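Endonuclease and methylase LlaGI (Lactococcus lactis, PDB 5FFJ) is a Type ISP restriction-modification enzyme that recognises a DNA sequence and probably either methylates adenine there or translocates with ATP and cleaves unmodified DNA. Local coordinates at residues I1083-L1095 with V1107-S1119. Sequence-based numbering, arbitrary orientation.
Sequences IMIKNYNLEVDRL and VVDYVTNDERKIS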
loop_
_atom_site.group_PDB
_atom_site.type_symbol
_atom_site.label_atom_id
_atom_site.label_comp_id
_atom_site.label_asym_id
_atom_site.label_seq_id
_atom_site.Cartn_x
_atom_site.Cartn_y
_atom_site.Cartn_z
ATOM N N ILE A 1083 -1.462 25.885 15.295
ATOM C CA ILE A 1083 -2.152 24.637 15.620
ATOM C C ILE A 1083 -1.141 23.552 15.969
ATOM O O ILE A 1083 -1.199 22.958 17.045
ATOM C CB ILE A 1083 -3.042 24.146 14.453
ATOM C CG1 ILE A 1083 -4.420 24.807 14.503
ATOM C CG2 ILE A 1083 -3.237 22.626 14.504
ATOM C CD1 ILE A 1083 -4.416 26.294 14.241
ATOM N N MET A 1084 -0.219 23.295 15.046
ATOM C CA MET A 1084 0.776 22.246 15.227
ATOM C C MET A 1084 1.684 22.516 16.423
ATOM O O MET A 1084 1.991 21.600 17.187
ATOM C CB MET A 1084 1.618 22.092 13.961
ATOM C CG MET A 1084 2.687 21.016 14.057
ATOM S SD MET A 1084 3.478 20.690 12.471
ATOM C CE MET A 1084 4.879 19.705 12.990
ATOM N N ILE A 1085 2.113 23.764 16.588
ATOM C CA ILE A 1085 2.967 24.120 17.716
ATOM C C ILE A 1085 2.227 23.895 19.031
ATOM O O ILE A 1085 2.824 23.461 20.015
ATOM C CB ILE A 1085 3.455 25.583 17.624
ATOM C CG1 ILE A 1085 4.521 25.703 16.532
ATOM C CG2 ILE A 1085 4.031 26.052 18.967
ATOM C CD1 ILE A 1085 5.067 27.103 16.325
ATOM N N LYS A 1086 0.931 24.192 19.050
ATOM C CA LYS A 1086 0.117 23.908 20.224
ATOM C C LYS A 1086 0.019 22.401 20.427
ATOM O O LYS A 1086 0.227 21.905 21.532
ATOM C CB LYS A 1086 -1.284 24.513 20.097
ATOM C CG LYS A 1086 -1.349 26.015 20.342
ATOM C CD LYS A 1086 -2.739 26.444 20.793
ATOM C CE LYS A 1086 -3.028 27.890 20.421
ATOM N NZ LYS A 1086 -3.306 28.043 18.965
ATOM N N ASN A 1087 -0.289 21.680 19.352
ATOM C CA ASN A 1087 -0.411 20.228 19.412
ATOM C C ASN A 1087 0.892 19.581 19.865
ATOM O O ASN A 1087 0.880 18.602 20.609
ATOM C CB ASN A 1087 -0.825 19.664 18.050
ATOM C CG ASN A 1087 -2.264 19.990 17.694
ATOM O OD1 ASN A 1087 -3.044 20.422 18.543
ATOM N ND2 ASN A 1087 -2.625 19.774 16.433
ATOM N N TYR A 1088 2.013 20.139 19.424
ATOM C CA TYR A 1088 3.319 19.593 19.768
ATOM C C TYR A 1088 3.655 19.832 21.236
ATOM O O TYR A 1088 4.127 18.929 21.926
ATOM C CB TYR A 1088 4.406 20.197 18.879
ATOM C CG TYR A 1088 5.802 19.886 19.362
ATOM C CD1 TYR A 1088 6.358 18.628 19.174
ATOM C CD2 TYR A 1088 6.560 20.848 20.013
ATOM C CE1 TYR A 1088 7.633 18.338 19.620
ATOM C CE2 TYR A 1088 7.834 20.568 20.461
ATOM C CZ TYR A 1088 8.367 19.311 20.263
ATOM O OH TYR A 1088 9.637 19.026 20.709
ATOM N N ASN A 1089 3.412 21.049 21.712
ATOM C CA ASN A 1089 3.718 21.393 23.095
ATOM C C ASN A 1089 2.819 20.657 24.083
ATOM O O ASN A 1089 3.129 20.582 25.271
ATOM C CB ASN A 1089 3.599 22.904 23.307
ATOM C CG ASN A 1089 4.707 23.679 22.618
ATOM O OD1 ASN A 1089 5.784 23.144 22.356
ATOM N ND2 ASN A 1089 4.450 24.948 22.326
ATOM N N LEU A 1090 1.708 20.114 23.593
ATOM C CA LEU A 1090 0.833 19.297 24.428
ATOM C C LEU A 1090 1.401 17.890 24.579
ATOM O O LEU A 1090 1.383 17.318 25.670
ATOM C CB LEU A 1090 -0.580 19.226 23.844
ATOM C CG LEU A 1090 -1.478 20.461 23.967
ATOM C CD1 LEU A 1090 -2.885 20.120 23.495
ATOM C CD2 LEU A 1090 -1.511 21.008 25.387
ATOM N N GLU A 1091 1.898 17.332 23.478
ATOM C CA GLU A 1091 2.540 16.024 23.515
ATOM C C GLU A 1091 3.714 16.066 24.484
ATOM O O GLU A 1091 3.955 15.113 25.220
ATOM C CB GLU A 1091 3.016 15.603 22.122
ATOM C CG GLU A 1091 1.904 15.449 21.093
ATOM C CD GLU A 1091 0.923 14.343 21.436
ATOM O OE1 GLU A 1091 1.350 13.314 22.001
ATOM O OE2 GLU A 1091 -0.280 14.508 21.140
ATOM N N VAL A 1092 4.430 17.184 24.491
ATOM C CA VAL A 1092 5.559 17.368 25.395
ATOM C C VAL A 1092 5.091 17.412 26.847
ATOM O O VAL A 1092 5.678 16.761 27.714
ATOM C CB VAL A 1092 6.337 18.657 25.054
ATOM C CG1 VAL A 1092 7.214 19.104 26.223
ATOM C CG2 VAL A 1092 7.182 18.443 23.807
ATOM N N ASP A 1093 4.039 18.184 27.109
ATOM C CA ASP A 1093 3.460 18.268 28.445
ATOM C C ASP A 1093 3.018 16.887 28.923
ATOM O O ASP A 1093 3.125 16.570 30.108
ATOM C CB ASP A 1093 2.272 19.237 28.465
ATOM C CG ASP A 1093 2.700 20.693 28.554
ATOM O OD1 ASP A 1093 3.742 20.982 29.179
ATOM O OD2 ASP A 1093 1.983 21.554 28.003
ATOM N N ARG A 1094 2.520 16.071 27.997
ATOM C CA ARG A 1094 2.142 14.699 28.320
ATOM C C ARG A 1094 3.377 13.902 28.733
ATOM O O ARG A 1094 3.357 13.193 29.738
ATOM C CB ARG A 1094 1.450 14.023 27.132
ATOM C CG ARG A 1094 1.065 12.568 27.388
ATOM C CD ARG A 1094 0.635 11.863 26.118
ATOM N NE ARG A 1094 -0.600 12.412 25.567
ATOM C CZ ARG A 1094 -1.350 11.797 24.657
ATOM N NH1 ARG A 1094 -0.997 10.604 24.195
ATOM N NH2 ARG A 1094 -2.457 12.373 24.213
ATOM N N LEU A 1095 4.445 14.024 27.947
ATOM C CA LEU A 1095 5.698 13.323 28.214
ATOM C C LEU A 1095 6.345 13.800 29.509
ATOM O O LEU A 1095 7.087 13.060 30.153
ATOM C CB LEU A 1095 6.683 13.511 27.056
ATOM C CG LEU A 1095 6.328 12.912 25.690
ATOM C CD1 LEU A 1095 7.475 13.111 24.705
ATOM C CD2 LEU A 1095 5.958 11.441 25.798
ATOM N N VAL A 1107 10.069 7.233 21.524
ATOM C CA VAL A 1107 9.042 8.211 21.870
ATOM C C VAL A 1107 7.750 7.999 21.077
ATOM O O VAL A 1107 6.679 8.441 21.493
ATOM C CB VAL A 1107 9.559 9.646 21.633
ATOM C CG1 VAL A 1107 9.830 9.880 20.156
ATOM C CG2 VAL A 1107 8.580 10.677 22.174
ATOM N N VAL A 1108 7.863 7.324 19.937
ATOM C CA VAL A 1108 6.721 7.053 19.063
ATOM C C VAL A 1108 5.529 6.437 19.792
ATOM O O VAL A 1108 4.379 6.773 19.511
ATOM C CB VAL A 1108 7.127 6.109 17.914
ATOM C CG1 VAL A 1108 5.895 5.592 17.168
ATOM C CG2 VAL A 1108 8.076 6.819 16.957
ATOM N N ASP A 1109 5.807 5.521 20.711
ATOM C CA ASP A 1109 4.757 4.802 21.425
ATOM C C ASP A 1109 3.974 5.701 22.380
ATOM O O ASP A 1109 2.867 5.355 22.797
ATOM C CB ASP A 1109 5.366 3.632 22.198
ATOM C CG ASP A 1109 6.193 2.721 21.313
ATOM O OD1 ASP A 1109 5.763 2.447 20.171
ATOM O OD2 ASP A 1109 7.277 2.283 21.755
ATOM N N TYR A 1110 4.547 6.856 22.710
ATOM C CA TYR A 1110 3.956 7.763 23.689
ATOM C C TYR A 1110 3.447 9.059 23.052
ATOM O O TYR A 1110 3.148 10.025 23.759
ATOM C CB TYR A 1110 4.979 8.092 24.779
ATOM C CG TYR A 1110 5.654 6.872 25.364
ATOM C CD1 TYR A 1110 6.767 6.311 24.751
ATOM C CD2 TYR A 1110 5.180 6.281 26.528
ATOM C CE1 TYR A 1110 7.387 5.196 25.277
ATOM C CE2 TYR A 1110 5.794 5.166 27.064
ATOM C CZ TYR A 1110 6.897 4.627 26.433
ATOM O OH TYR A 1110 7.513 3.516 26.962
ATOM N N VAL A 1111 3.350 9.079 21.724
ATOM C CA VAL A 1111 2.914 10.276 21.003
ATOM C C VAL A 1111 1.801 9.977 19.992
ATOM O O VAL A 1111 1.469 8.819 19.739
ATOM C CB VAL A 1111 4.095 10.951 20.282
ATOM C CG1 VAL A 1111 5.101 11.453 21.298
ATOM C CG2 VAL A 1111 4.761 9.993 19.312
ATOM N N THR A 1112 1.248 11.039 19.410
ATOM C CA THR A 1112 -0.060 10.988 18.748
ATOM C C THR A 1112 -0.164 10.248 17.403
ATOM O O THR A 1112 -1.178 9.605 17.134
ATOM C CB THR A 1112 -0.591 12.415 18.499
ATOM O OG1 THR A 1112 -1.812 12.336 17.754
ATOM C CG2 THR A 1112 0.422 13.267 17.723
ATOM N N ASN A 1113 0.851 10.398 16.554
ATOM C CA ASN A 1113 0.922 9.791 15.212
ATOM C C ASN A 1113 -0.199 10.227 14.250
ATOM O O ASN A 1113 -0.220 9.803 13.094
ATOM C CB ASN A 1113 1.000 8.238 15.318
ATOM C CG ASN A 1113 -0.358 7.543 15.476
ATOM O OD1 ASN A 1113 -1.272 7.717 14.673
ATOM N ND2 ASN A 1113 -0.462 6.701 16.505
ATOM N N ASP A 1114 -1.087 11.115 14.696
ATOM C CA ASP A 1114 -2.165 11.612 13.840
ATOM C C ASP A 1114 -1.660 12.771 12.986
ATOM O O ASP A 1114 -1.275 13.816 13.508
ATOM C CB ASP A 1114 -3.370 12.049 14.680
ATOM C CG ASP A 1114 -4.507 12.598 13.835
ATOM O OD1 ASP A 1114 -4.627 12.200 12.657
ATOM O OD2 ASP A 1114 -5.286 13.425 14.353
ATOM N N GLU A 1115 -1.664 12.581 11.670
ATOM C CA GLU A 1115 -1.086 13.565 10.761
ATOM C C GLU A 1115 -1.972 14.797 10.586
ATOM O O GLU A 1115 -1.591 15.750 9.905
ATOM C CB GLU A 1115 -0.806 12.924 9.401
ATOM C CG GLU A 1115 0.668 12.631 9.175
ATOM C CD GLU A 1115 0.928 11.845 7.905
ATOM O OE1 GLU A 1115 -0.004 11.168 7.420
ATOM O OE2 GLU A 1115 2.066 11.902 7.392
ATOM N N ARG A 1116 -3.150 14.779 11.202
ATOM C CA ARG A 1116 -4.002 15.963 11.243
ATOM C C ARG A 1116 -3.631 16.852 12.427
ATOM O O ARG A 1116 -4.200 17.929 12.614
ATOM C CB ARG A 1116 -5.476 15.566 11.326
ATOM C CG ARG A 1116 -5.979 14.829 10.091
ATOM C CD ARG A 1116 -7.493 14.908 9.941
ATOM N NE ARG A 1116 -7.963 16.287 9.816
ATOM C CZ ARG A 1116 -9.026 16.671 9.113
ATOM N NH1 ARG A 1116 -9.757 15.786 8.444
ATOM N NH2 ARG A 1116 -9.359 17.954 9.073
ATOM N N LYS A 1117 -2.668 16.388 13.219
ATOM C CA LYS A 1117 -2.211 17.090 14.415
ATOM C C LYS A 1117 -0.788 17.601 14.236
ATOM O O LYS A 1117 -0.513 18.793 14.375
ATOM C CB LYS A 1117 -2.263 16.163 15.627
ATOM C CG LYS A 1117 -3.654 15.752 16.046
ATOM C CD LYS A 1117 -4.263 16.783 16.973
ATOM C CE LYS A 1117 -5.600 16.321 17.516
ATOM N NZ LYS A 1117 -6.090 17.220 18.594
ATOM N N ILE A 1118 0.107 16.669 13.917
ATOM C CA ILE A 1118 1.534 16.944 13.786
ATOM C C ILE A 1118 2.102 16.236 12.563
ATOM O O ILE A 1118 1.675 15.129 12.229
ATOM C CB ILE A 1118 2.314 16.488 15.063
ATOM C CG1 ILE A 1118 2.152 17.511 16.189
ATOM C CG2 ILE A 1118 3.813 16.287 14.786
ATOM C CD1 ILE A 1118 2.147 16.892 17.570
ATOM N N SER A 1119 3.044 16.891 11.889
ATOM C CA SER A 1119 3.850 16.231 10.870
ATOM C C SER A 1119 5.233 15.957 11.461
ATOM O O SER A 1119 6.140 16.784 11.367
ATOM C CB SER A 1119 3.948 17.072 9.590
ATOM O OG SER A 1119 4.440 16.285 8.514
#
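Met1084 reaches Ile1118 and Ser1119 with an extended side chain: CG stands anti to the backbone N (chi1 -180°), and the terminal CE lies 4.0 Å from Ile1118 CG2. One turn on, the Asn1087 amide gives a hydrogen bond to the loop, from ND2 to Lys1117 O (3.1 Å). The bond is almost straight at the hydrogen (177°) and lies in the amide plane, although it meets the carbonyl from the side, with a C=O...N angle of 103°. The aliphatic part of Lys1117 crosses this amide at about a right angle, its CD 3.5 Å from Asn1087 ND2. Ile1118 CD1 packs against the helix backbone, 3.7 Å from Tyr1088 CA, and also meets Glu1091 CG. Bent at its second torsion, Glu1091 turns its carboxylate to the loop, OE2 3.4 Å from Thr1112 CB. Leu1095 closes the contact by dividing its methyls, CD1 against Val1107 CG2 (3.7 Å) and CD2 against Tyr1110 CB (3.6 Å). Within the specificity domain, the returning loop thus covers one flank of helix 1074-1096 before entering helix 1122-1129, whose Leu1124 touches both Met1084 and Tyr1088, while Trp1068 of helix 1066-1069 packs against Met1084 and Ser1119.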